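Local structure of sulfate adenylyltransferase, adenylylsulfate kinase (Thiobacillus denitrificans, 3CR8) at residues 171-180 / 213-224; 154-163 / 225-233. The protein transfers a phosphate from ATP to adenosine 5'-phosphosulfate, giving 3'-phosphoadenylyl sulfate, as the kinase of sulfate activation, and lacks ATP sulfurylase activity. One frame throughout, in Å; residues are numbered along the deposited sequence.

Contact 1. Residues 171-180 / 213-224; sequences ARQPMHRAQY and LVRSFLAIRDRF
Tyr-180 turns the edge of its ring to the face of Phe-224, a T-shaped pair with centroids 4.8 Å apart and planes at 69°; its CD1 lies over that face, offset toward the rim. With CG anti to the backbone N (chi1 160°), the tyrosine reaches from the first turn of its helix toward the end of 213-224, and its OH donates to the backbone O of Arg-223 (2.7 Å), lying in the carbonyl plane. The ring is thus held by both its edge and its hydroxyl. Met-175 fills the middle of the contact. Its chain runs extended through chi2, which brings SD to the edge of the Phe-224 ring, 3.7 Å from CZ, a Met-aromatic contact, while CG meets Ile-220 CD1 at 3.8 Å. Further along, Phe-217 CZ points between Ala-171 CB and Met-175 CB, and Leu-213 CD2 lies against the backbone between Gln-173 and Pro-174. The loop leading into helix 177-189 thereby runs alongside helix 210-220, in the same direction. Helix 352-361 covers part of this join, through Leu-358 and Val-354, and strands 193-196 and 229-231 lie beneath Met-175, Phe-217 and Phe-224.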
loop_
_atom_site.group_PDB
_atom_site.type_symbol
_atom_site.label_atom_id
_atom_site.label_comp_id
_atom_site.label_asym_id
_atom_site.label_seq_id
_atom_site.Cartn_x
_atom_site.Cartn_y
_atom_site.Cartn_z
ATOM N N ALA A 171 -4.356 -8.535 -34.730
ATOM C CA ALA A 171 -5.464 -8.075 -33.897
ATOM C C ALA A 171 -6.332 -6.989 -34.520
ATOM O O ALA A 171 -5.835 -6.118 -35.230
ATOM C CB ALA A 171 -4.946 -7.615 -32.556
ATOM N N ARG A 172 -7.630 -7.056 -34.243
ATOM C CA ARG A 172 -8.548 -5.997 -34.630
ATOM C C ARG A 172 -9.193 -5.367 -33.398
ATOM O O ARG A 172 -9.992 -4.434 -33.524
ATOM C CB ARG A 172 -9.621 -6.518 -35.579
ATOM C CG ARG A 172 -10.471 -7.617 -34.980
ATOM C CD ARG A 172 -11.231 -8.345 -36.079
ATOM N NE ARG A 172 -10.320 -9.086 -36.947
ATOM C CZ ARG A 172 -10.060 -10.386 -36.823
ATOM N NH1 ARG A 172 -10.661 -11.114 -35.875
ATOM N NH2 ARG A 172 -9.206 -10.966 -37.659
ATOM N N GLN A 173 -8.838 -5.878 -32.220
ATOM C CA GLN A 173 -9.375 -5.377 -30.961
ATOM C C GLN A 173 -8.463 -5.732 -29.801
ATOM O O GLN A 173 -7.663 -6.653 -29.910
ATOM C CB GLN A 173 -10.741 -5.976 -30.719
ATOM C CG GLN A 173 -10.737 -7.486 -30.650
ATOM C CD GLN A 173 -11.930 -8.025 -29.855
ATOM O OE1 GLN A 173 -12.306 -9.197 -29.994
ATOM N NE2 GLN A 173 -12.527 -7.166 -29.009
ATOM N N PRO A 174 -8.589 -5.018 -28.676
ATOM C CA PRO A 174 -7.623 -5.160 -27.587
ATOM C C PRO A 174 -7.519 -6.571 -27.104
ATOM O O PRO A 174 -8.442 -7.360 -27.255
ATOM C CB PRO A 174 -8.182 -4.282 -26.474
ATOM C CG PRO A 174 -9.060 -3.345 -27.154
ATOM C CD PRO A 174 -9.653 -4.076 -28.329
ATOM N N MET A 175 -6.375 -6.859 -26.501
ATOM C CA MET A 175 -6.026 -8.174 -26.017
ATOM C C MET A 175 -6.107 -8.196 -24.499
ATOM O O MET A 175 -5.573 -7.303 -23.838
ATOM C CB MET A 175 -4.597 -8.497 -26.477
ATOM C CG MET A 175 -4.088 -9.853 -26.055
ATOM S SD MET A 175 -2.565 -10.310 -26.879
ATOM C CE MET A 175 -3.159 -10.754 -28.512
ATOM N N HIS A 176 -6.774 -9.213 -23.959
ATOM C CA HIS A 176 -6.782 -9.465 -22.524
ATOM C C HIS A 176 -6.091 -10.782 -22.186
ATOM O O HIS A 176 -5.447 -11.360 -23.040
ATOM C CB HIS A 176 -8.206 -9.470 -22.015
ATOM C CG HIS A 176 -8.956 -8.211 -22.320
ATOM N ND1 HIS A 176 -8.797 -7.061 -21.582
ATOM C CD2 HIS A 176 -9.889 -7.935 -23.264
ATOM C CE1 HIS A 176 -9.590 -6.117 -22.067
ATOM N NE2 HIS A 176 -10.257 -6.619 -23.090
ATOM N N ARG A 177 -6.233 -11.266 -20.959
ATOM C CA ARG A 177 -5.420 -12.383 -20.493
ATOM C C ARG A 177 -5.607 -13.707 -21.249
ATOM O O ARG A 177 -4.672 -14.481 -21.385
ATOM C CB ARG A 177 -5.597 -12.567 -18.990
ATOM C CG ARG A 177 -4.696 -13.613 -18.381
ATOM C CD ARG A 177 -4.591 -13.452 -16.888
ATOM N NE ARG A 177 -3.888 -12.226 -16.541
ATOM C CZ ARG A 177 -3.770 -11.756 -15.304
ATOM N NH1 ARG A 177 -4.328 -12.413 -14.290
ATOM N NH2 ARG A 177 -3.101 -10.628 -15.088
ATOM N N ALA A 178 -6.804 -13.967 -21.749
ATOM C CA ALA A 178 -7.053 -15.185 -22.524
ATOM C C ALA A 178 -6.292 -15.243 -23.855
ATOM O O ALA A 178 -5.598 -16.224 -24.163
ATOM C CB ALA A 178 -8.541 -15.371 -22.775
ATOM N N GLN A 179 -6.451 -14.215 -24.671
ATOM C CA GLN A 179 -5.674 -14.176 -25.887
ATOM C C GLN A 179 -4.168 -14.183 -25.570
ATOM O O GLN A 179 -3.416 -14.960 -26.143
ATOM C CB GLN A 179 -6.077 -12.997 -26.784
ATOM C CG GLN A 179 -6.847 -11.880 -26.101
ATOM C CD GLN A 179 -8.313 -12.178 -25.975
ATOM O OE1 GLN A 179 -8.787 -13.198 -26.459
ATOM N NE2 GLN A 179 -9.042 -11.294 -25.314
ATOM N N TYR A 180 -3.735 -13.336 -24.647
ATOM C CA TYR A 180 -2.341 -13.314 -24.237
ATOM C C TYR A 180 -1.856 -14.711 -23.854
ATOM O O TYR A 180 -0.863 -15.172 -24.385
ATOM C CB TYR A 180 -2.130 -12.317 -23.089
ATOM C CG TYR A 180 -0.875 -12.536 -22.272
ATOM C CD1 TYR A 180 0.325 -11.947 -22.633
ATOM C CD2 TYR A 180 -0.898 -13.319 -21.130
ATOM C CE1 TYR A 180 1.470 -12.140 -21.884
ATOM C CE2 TYR A 180 0.240 -13.539 -20.383
ATOM C CZ TYR A 180 1.419 -12.943 -20.757
ATOM O OH TYR A 180 2.543 -13.138 -19.986
ATOM N N LEU A 213 -6.480 1.406 -30.100
ATOM C CA LEU A 213 -6.043 0.040 -30.301
ATOM C C LEU A 213 -4.554 -0.062 -30.114
ATOM O O LEU A 213 -4.065 -0.914 -29.410
ATOM C CB LEU A 213 -6.376 -0.380 -31.709
ATOM C CG LEU A 213 -6.748 -1.822 -31.947
ATOM C CD1 LEU A 213 -6.068 -2.187 -33.227
ATOM C CD2 LEU A 213 -6.318 -2.731 -30.789
ATOM N N VAL A 214 -3.808 0.801 -30.771
ATOM C CA VAL A 214 -2.379 0.730 -30.625
ATOM C C VAL A 214 -2.035 0.945 -29.169
ATOM O O VAL A 214 -1.194 0.238 -28.620
ATOM C CB VAL A 214 -1.653 1.753 -31.488
ATOM C CG1 VAL A 214 -0.151 1.794 -31.133
ATOM C CG2 VAL A 214 -1.889 1.440 -32.944
ATOM N N ARG A 215 -2.690 1.905 -28.528
ATOM C CA ARG A 215 -2.287 2.226 -27.169
ATOM C C ARG A 215 -2.543 1.071 -26.202
ATOM O O ARG A 215 -1.779 0.857 -25.260
ATOM C CB ARG A 215 -2.927 3.522 -26.685
ATOM C CG ARG A 215 -2.001 4.309 -25.778
ATOM C CD ARG A 215 -2.274 5.766 -25.947
ATOM N NE ARG A 215 -3.678 5.934 -26.289
ATOM C CZ ARG A 215 -4.126 6.866 -27.125
ATOM N NH1 ARG A 215 -3.256 7.707 -27.704
ATOM N NH2 ARG A 215 -5.433 6.952 -27.388
ATOM N N SER A 216 -3.598 0.312 -26.448
ATOM C CA SER A 216 -3.894 -0.824 -25.619
ATOM C C SER A 216 -2.892 -1.958 -25.820
ATOM O O SER A 216 -2.708 -2.777 -24.929
ATOM C CB SER A 216 -5.324 -1.297 -25.884
ATOM O OG SER A 216 -5.391 -2.122 -27.029
ATOM N N PHE A 217 -2.257 -2.025 -26.990
ATOM C CA PHE A 217 -1.180 -2.985 -27.202
ATOM C C PHE A 217 0.093 -2.548 -26.510
ATOM O O PHE A 217 0.757 -3.345 -25.871
ATOM C CB PHE A 217 -0.954 -3.265 -28.683
ATOM C CG PHE A 217 -1.774 -4.390 -29.176
ATOM C CD1 PHE A 217 -3.101 -4.184 -29.538
ATOM C CD2 PHE A 217 -1.266 -5.686 -29.184
ATOM C CE1 PHE A 217 -3.897 -5.240 -29.943
ATOM C CE2 PHE A 217 -2.053 -6.745 -29.602
ATOM C CZ PHE A 217 -3.368 -6.526 -29.970
ATOM N N LEU A 218 0.417 -1.269 -26.609
ATOM C CA LEU A 218 1.593 -0.742 -25.957
ATOM C C LEU A 218 1.488 -0.966 -24.489
ATOM O O LEU A 218 2.489 -1.151 -23.822
ATOM C CB LEU A 218 1.713 0.739 -26.230
ATOM C CG LEU A 218 2.166 1.060 -27.646
ATOM C CD1 LEU A 218 1.952 2.549 -27.913
ATOM C CD2 LEU A 218 3.599 0.614 -27.883
ATOM N N ALA A 219 0.256 -0.981 -23.998
ATOM C CA ALA A 219 -0.014 -1.083 -22.570
ATOM C C ALA A 219 0.377 -2.426 -22.004
ATOM O O ALA A 219 0.864 -2.513 -20.887
ATOM C CB ALA A 219 -1.485 -0.796 -22.294
ATOM N N ILE A 220 0.173 -3.471 -22.791
ATOM C CA ILE A 220 0.390 -4.818 -22.305
ATOM C C ILE A 220 1.603 -5.483 -22.931
ATOM O O ILE A 220 1.913 -6.638 -22.638
ATOM C CB ILE A 220 -0.847 -5.668 -22.569
ATOM C CG1 ILE A 220 -0.695 -6.567 -23.803
ATOM C CG2 ILE A 220 -2.030 -4.761 -22.756
ATOM C CD1 ILE A 220 -1.805 -7.654 -23.878
ATOM N N ARG A 221 2.310 -4.759 -23.785
ATOM C CA ARG A 221 3.436 -5.370 -24.460
ATOM C C ARG A 221 4.484 -5.907 -23.486
ATOM O O ARG A 221 5.109 -6.934 -23.777
ATOM C CB ARG A 221 4.073 -4.413 -25.461
ATOM C CG ARG A 221 5.318 -4.972 -26.123
ATOM C CD ARG A 221 5.937 -3.969 -27.068
ATOM N NE ARG A 221 6.154 -2.692 -26.405
ATOM C CZ ARG A 221 6.618 -1.612 -27.021
ATOM N NH1 ARG A 221 6.917 -1.682 -28.317
ATOM N NH2 ARG A 221 6.776 -0.472 -26.349
ATOM N N ASP A 222 4.670 -5.238 -22.344
ATOM C CA ASP A 222 5.726 -5.638 -21.397
ATOM C C ASP A 222 5.467 -6.969 -20.697
ATOM O O ASP A 222 6.375 -7.552 -20.102
ATOM C CB ASP A 222 5.992 -4.544 -20.369
ATOM C CG ASP A 222 6.699 -3.362 -20.970
ATOM O OD1 ASP A 222 7.574 -2.789 -20.284
ATOM O OD2 ASP A 222 6.390 -3.017 -22.136
ATOM N N ARG A 223 4.219 -7.429 -20.781
ATOM C CA ARG A 223 3.801 -8.729 -20.261
ATOM C C ARG A 223 4.284 -9.864 -21.158
ATOM O O ARG A 223 4.028 -11.036 -20.893
ATOM C CB ARG A 223 2.270 -8.814 -20.206
ATOM C CG ARG A 223 1.588 -7.784 -19.332
ATOM C CD ARG A 223 1.572 -8.268 -17.924
ATOM N NE ARG A 223 0.952 -7.317 -17.014
ATOM C CZ ARG A 223 0.792 -7.575 -15.726
ATOM N NH1 ARG A 223 1.216 -8.748 -15.258
ATOM N NH2 ARG A 223 0.208 -6.696 -14.922
ATOM N N PHE A 224 4.940 -9.504 -22.248
ATOM C CA PHE A 224 5.347 -10.468 -23.256
ATOM C C PHE A 224 6.853 -10.651 -23.207
ATOM O O PHE A 224 7.623 -9.712 -22.969
ATOM C CB PHE A 224 4.946 -10.002 -24.667
ATOM C CG PHE A 224 3.541 -10.363 -25.061
ATOM C CD1 PHE A 224 3.228 -11.641 -25.500
ATOM C CD2 PHE A 224 2.536 -9.417 -25.012
ATOM C CE1 PHE A 224 1.932 -11.975 -25.860
ATOM C CE2 PHE A 224 1.242 -9.747 -25.369
ATOM C CZ PHE A 224 0.945 -11.032 -25.793
#

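Contact 2. Residues 154-163 / 225-233; sequences LRALFVRRGW and PAATTQLSL
The backbone O of Ala-226 is gripped by the guanidinium of Arg-161: NH1 donates to it at 3.0 Å, nearly straight at 167°, and NH2 adds a weak bond. The oxygen lies close to the guanidinium plane, although the donor NH1 is tilted from the carbonyl plane of Ala-226. NH2 also points to the backbone O of Thr-229, but that separation is modelled too short to be trusted. Bends at chi2 and chi3 turn the arginine chain, which brings its flat end beside the turn before strand 229-231 and places Trp-163 CZ2 over one guanidinium face, offset toward the rim. The indole itself meets the start of the strand with its benzo edge: CH2 comes 3.4 Å from Thr-229 C and 3.6 Å from Gln-230 CB. Gln-230, the residue most covered here, lies between Arg-161, Trp-163 and Leu-157. Bent at chi2 (-66°), it sends its amide toward the helix, where OE1 approaches Leu-157 CD1, and its amide plane stands 80° from the guanidinium. At the far end Leu-154 CG packs near Ser-232 OG, a hydroxyl bonded to the backbone O of Leu-147. Within the turn, Thr-229 OG1 donates to Pro-225 O (2.7 Å), and Ala-227 O accepts from Gln-531 NE2 of a neighbouring subunit. Helix 151-160 finishes in a Schellman motif with Gly-162, at positive phi, as its C-prime residue; Trp-163 N reaches back to Phe-158 O (3.0 Å), and Trp-163 follows directly on the capped end. A helix laid against the outermost strand of a parallel five-stranded sheet of order 3-2-1-4-5 is characteristic of the Rossmann-like alpha/beta fold of the ATP-sulfurylase family.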
loop_
_atom_site.group_PDB
_atom_site.type_symbol
_atom_site.label_atom_id
_atom_site.label_comp_id
_atom_site.label_asym_id
_atom_site.label_seq_id
_atom_site.Cartn_x
_atom_site.Cartn_y
_atom_site.Cartn_z
ATOM N N LEU A 154 10.153 -5.016 -41.986
ATOM C CA LEU A 154 9.895 -6.045 -40.976
ATOM C C LEU A 154 10.823 -7.219 -41.184
ATOM O O LEU A 154 11.494 -7.629 -40.250
ATOM C CB LEU A 154 8.445 -6.540 -40.983
ATOM C CG LEU A 154 7.804 -6.647 -39.599
ATOM C CD1 LEU A 154 6.573 -7.502 -39.663
ATOM C CD2 LEU A 154 8.765 -7.170 -38.574
ATOM N N ARG A 155 10.873 -7.742 -42.412
ATOM C CA ARG A 155 11.728 -8.894 -42.719
ATOM C C ARG A 155 13.147 -8.635 -42.305
ATOM O O ARG A 155 13.833 -9.528 -41.828
ATOM C CB ARG A 155 11.720 -9.246 -44.196
ATOM C CG ARG A 155 10.539 -10.057 -44.648
ATOM C CD ARG A 155 10.503 -10.211 -46.179
ATOM N NE ARG A 155 9.308 -10.926 -46.583
ATOM C CZ ARG A 155 9.226 -12.251 -46.579
ATOM N NH1 ARG A 155 10.292 -12.963 -46.234
ATOM N NH2 ARG A 155 8.090 -12.860 -46.923
ATOM N N ALA A 156 13.598 -7.403 -42.495
ATOM C CA ALA A 156 14.981 -7.055 -42.166
ATOM C C ALA A 156 15.214 -7.114 -40.662
ATOM O O ALA A 156 16.240 -7.617 -40.206
ATOM C CB ALA A 156 15.308 -5.694 -42.707
ATOM N N LEU A 157 14.233 -6.586 -39.928
ATOM C CA LEU A 157 14.157 -6.659 -38.476
ATOM C C LEU A 157 14.253 -8.141 -37.980
ATOM O O LEU A 157 15.186 -8.540 -37.259
ATOM C CB LEU A 157 12.854 -5.966 -38.029
ATOM C CG LEU A 157 12.756 -5.335 -36.631
ATOM C CD1 LEU A 157 11.928 -6.181 -35.663
ATOM C CD2 LEU A 157 14.132 -5.016 -36.030
ATOM N N PHE A 158 13.294 -8.957 -38.392
ATOM C CA PHE A 158 13.350 -10.379 -38.138
ATOM C C PHE A 158 14.756 -10.938 -38.343
ATOM O O PHE A 158 15.214 -11.801 -37.600
ATOM C CB PHE A 158 12.361 -11.102 -39.047
ATOM C CG PHE A 158 10.934 -10.877 -38.671
ATOM C CD1 PHE A 158 10.590 -10.502 -37.370
ATOM C CD2 PHE A 158 9.921 -11.069 -39.598
ATOM C CE1 PHE A 158 9.268 -10.298 -37.029
ATOM C CE2 PHE A 158 8.591 -10.872 -39.252
ATOM C CZ PHE A 158 8.265 -10.483 -37.976
ATOM N N VAL A 159 15.457 -10.453 -39.350
ATOM C CA VAL A 159 16.733 -11.077 -39.678
ATOM C C VAL A 159 17.845 -10.705 -38.693
ATOM O O VAL A 159 18.709 -11.539 -38.373
ATOM C CB VAL A 159 17.144 -10.845 -41.170
ATOM C CG1 VAL A 159 18.594 -11.195 -41.389
ATOM C CG2 VAL A 159 16.303 -11.709 -42.084
ATOM N N ARG A 160 17.809 -9.466 -38.214
ATOM C CA ARG A 160 18.731 -9.022 -37.189
ATOM C C ARG A 160 18.401 -9.735 -35.878
ATOM O O ARG A 160 19.293 -10.152 -35.131
ATOM C CB ARG A 160 18.625 -7.512 -36.981
ATOM C CG ARG A 160 18.961 -6.684 -38.191
ATOM C CD ARG A 160 18.941 -5.204 -37.849
ATOM N NE ARG A 160 17.590 -4.676 -37.668
ATOM C CZ ARG A 160 16.867 -4.158 -38.649
ATOM N NH1 ARG A 160 17.369 -4.117 -39.871
ATOM N NH2 ARG A 160 15.654 -3.686 -38.411
ATOM N N ARG A 161 17.119 -9.893 -35.605
ATOM C CA ARG A 161 16.704 -10.575 -34.395
ATOM C C ARG A 161 17.024 -12.053 -34.435
ATOM O O ARG A 161 16.870 -12.751 -33.435
ATOM C CB ARG A 161 15.220 -10.362 -34.174
ATOM C CG ARG A 161 14.931 -8.987 -33.697
ATOM C CD ARG A 161 14.667 -9.019 -32.230
ATOM N NE ARG A 161 13.239 -8.898 -32.010
ATOM C CZ ARG A 161 12.644 -9.141 -30.860
ATOM N NH1 ARG A 161 13.348 -9.542 -29.821
ATOM N NH2 ARG A 161 11.340 -8.997 -30.765
ATOM N N GLY A 162 17.471 -12.522 -35.595
ATOM C CA GLY A 162 17.792 -13.926 -35.786
ATOM C C GLY A 162 16.592 -14.861 -35.824
ATOM O O GLY A 162 16.746 -16.060 -35.675
ATOM N N TRP A 163 15.403 -14.304 -36.025
ATOM C CA TRP A 163 14.163 -15.055 -36.017
ATOM C C TRP A 163 14.008 -15.806 -37.323
ATOM O O TRP A 163 14.543 -15.381 -38.331
ATOM C CB TRP A 163 12.987 -14.087 -35.897
ATOM C CG TRP A 163 12.747 -13.512 -34.541
ATOM C CD1 TRP A 163 13.639 -13.393 -33.521
ATOM C CD2 TRP A 163 11.528 -12.949 -34.080
ATOM N NE1 TRP A 163 13.040 -12.807 -32.434
ATOM C CE2 TRP A 163 11.741 -12.521 -32.755
ATOM C CE3 TRP A 163 10.266 -12.783 -34.652
ATOM C CZ2 TRP A 163 10.740 -11.923 -31.988
ATOM C CZ3 TRP A 163 9.267 -12.181 -33.895
ATOM C CH2 TRP A 163 9.512 -11.750 -32.572
ATOM N N PRO A 225 7.294 -11.873 -23.444
ATOM C CA PRO A 225 8.723 -12.137 -23.443
ATOM C C PRO A 225 9.388 -11.283 -24.529
ATOM O O PRO A 225 8.961 -11.299 -25.681
ATOM C CB PRO A 225 8.789 -13.623 -23.788
ATOM C CG PRO A 225 7.428 -14.177 -23.428
ATOM C CD PRO A 225 6.500 -13.069 -23.759
ATOM N N ALA A 226 10.412 -10.533 -24.155
ATOM C CA ALA A 226 11.034 -9.624 -25.081
ATOM C C ALA A 226 11.735 -10.322 -26.249
ATOM O O ALA A 226 11.626 -9.894 -27.410
ATOM C CB ALA A 226 11.993 -8.701 -24.330
ATOM N N ALA A 227 12.461 -11.391 -25.942
ATOM C CA ALA A 227 13.294 -12.088 -26.939
ATOM C C ALA A 227 12.465 -12.957 -27.878
ATOM O O ALA A 227 13.004 -13.660 -28.721
ATOM C CB ALA A 227 14.351 -12.955 -26.241
ATOM N N THR A 228 11.152 -12.905 -27.731
ATOM C CA THR A 228 10.284 -13.838 -28.414
ATOM C C THR A 228 9.066 -13.168 -29.089
ATOM O O THR A 228 8.298 -13.811 -29.813
ATOM C CB THR A 228 9.848 -14.877 -27.392
ATOM O OG1 THR A 228 10.632 -16.058 -27.589
ATOM C CG2 THR A 228 8.320 -15.183 -27.492
ATOM N N THR A 229 8.920 -11.865 -28.881
ATOM C CA THR A 229 7.717 -11.172 -29.270
ATOM C C THR A 229 8.150 -9.941 -30.004
ATOM O O THR A 229 9.218 -9.434 -29.716
ATOM C CB THR A 229 6.940 -10.757 -28.021
ATOM O OG1 THR A 229 6.750 -11.914 -27.189
ATOM C CG2 THR A 229 5.596 -10.146 -28.401
ATOM N N GLN A 230 7.326 -9.497 -30.954
ATOM C CA GLN A 230 7.499 -8.246 -31.690
ATOM C C GLN A 230 6.189 -7.566 -31.866
ATOM O O GLN A 230 5.179 -8.249 -32.100
ATOM C CB GLN A 230 8.045 -8.510 -33.091
ATOM C CG GLN A 230 9.512 -8.151 -33.234
ATOM C CD GLN A 230 9.727 -6.655 -33.091
ATOM O OE1 GLN A 230 10.776 -6.196 -32.639
ATOM N NE2 GLN A 230 8.712 -5.892 -33.455
ATOM N N LEU A 231 6.185 -6.233 -31.761
ATOM C CA LEU A 231 4.967 -5.444 -32.052
ATOM C C LEU A 231 5.170 -4.621 -33.322
ATOM O O LEU A 231 6.217 -4.029 -33.533
ATOM C CB LEU A 231 4.563 -4.541 -30.882
ATOM C CG LEU A 231 3.401 -3.567 -31.126
ATOM C CD1 LEU A 231 2.059 -4.261 -31.228
ATOM C CD2 LEU A 231 3.354 -2.537 -30.021
ATOM N N SER A 232 4.181 -4.609 -34.192
ATOM C CA SER A 232 4.318 -3.845 -35.412
ATOM C C SER A 232 2.928 -3.528 -35.894
ATOM O O SER A 232 1.995 -4.202 -35.513
ATOM C CB SER A 232 5.085 -4.641 -36.451
ATOM O OG SER A 232 5.722 -3.768 -37.342
ATOM N N LEU A 233 2.771 -2.498 -36.709
ATOM C CA LEU A 233 1.434 -2.147 -37.197
ATOM C C LEU A 233 1.212 -2.638 -38.612
ATOM O O LEU A 233 2.128 -2.672 -39.432
ATOM C CB LEU A 233 1.180 -0.641 -37.100
ATOM C CG LEU A 233 1.519 -0.134 -35.698
ATOM C CD1 LEU A 233 1.448 1.373 -35.637
ATOM C CD2 LEU A 233 0.589 -0.766 -34.681
#

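In the fold
The second segments of contacts 1 and 2 follow directly on one another in the chain, 213-224 running into 225-233, and the centres lie about 17 Å apart. Helix 210-220 of contact 1 and helix 151-160 of contact 2 lie on opposite faces of the parallel sheet: Gln-230 and Ser-232 point to the latter, whereas Leu-231 and Thr-229 turn the other way, with Leu-218 CD2 3.8 Å from Leu-231 CD2 and Phe-224 CB 3.6 Å from Thr-229 OG1. Strand 193-196, helix 210-220 and strand 229-231 form a beta-alpha-beta crossover. Both contacts belong to the sulfurylase-like region, away from the ATP-binding P-loop predicted at residues 376-383 in the kinase region.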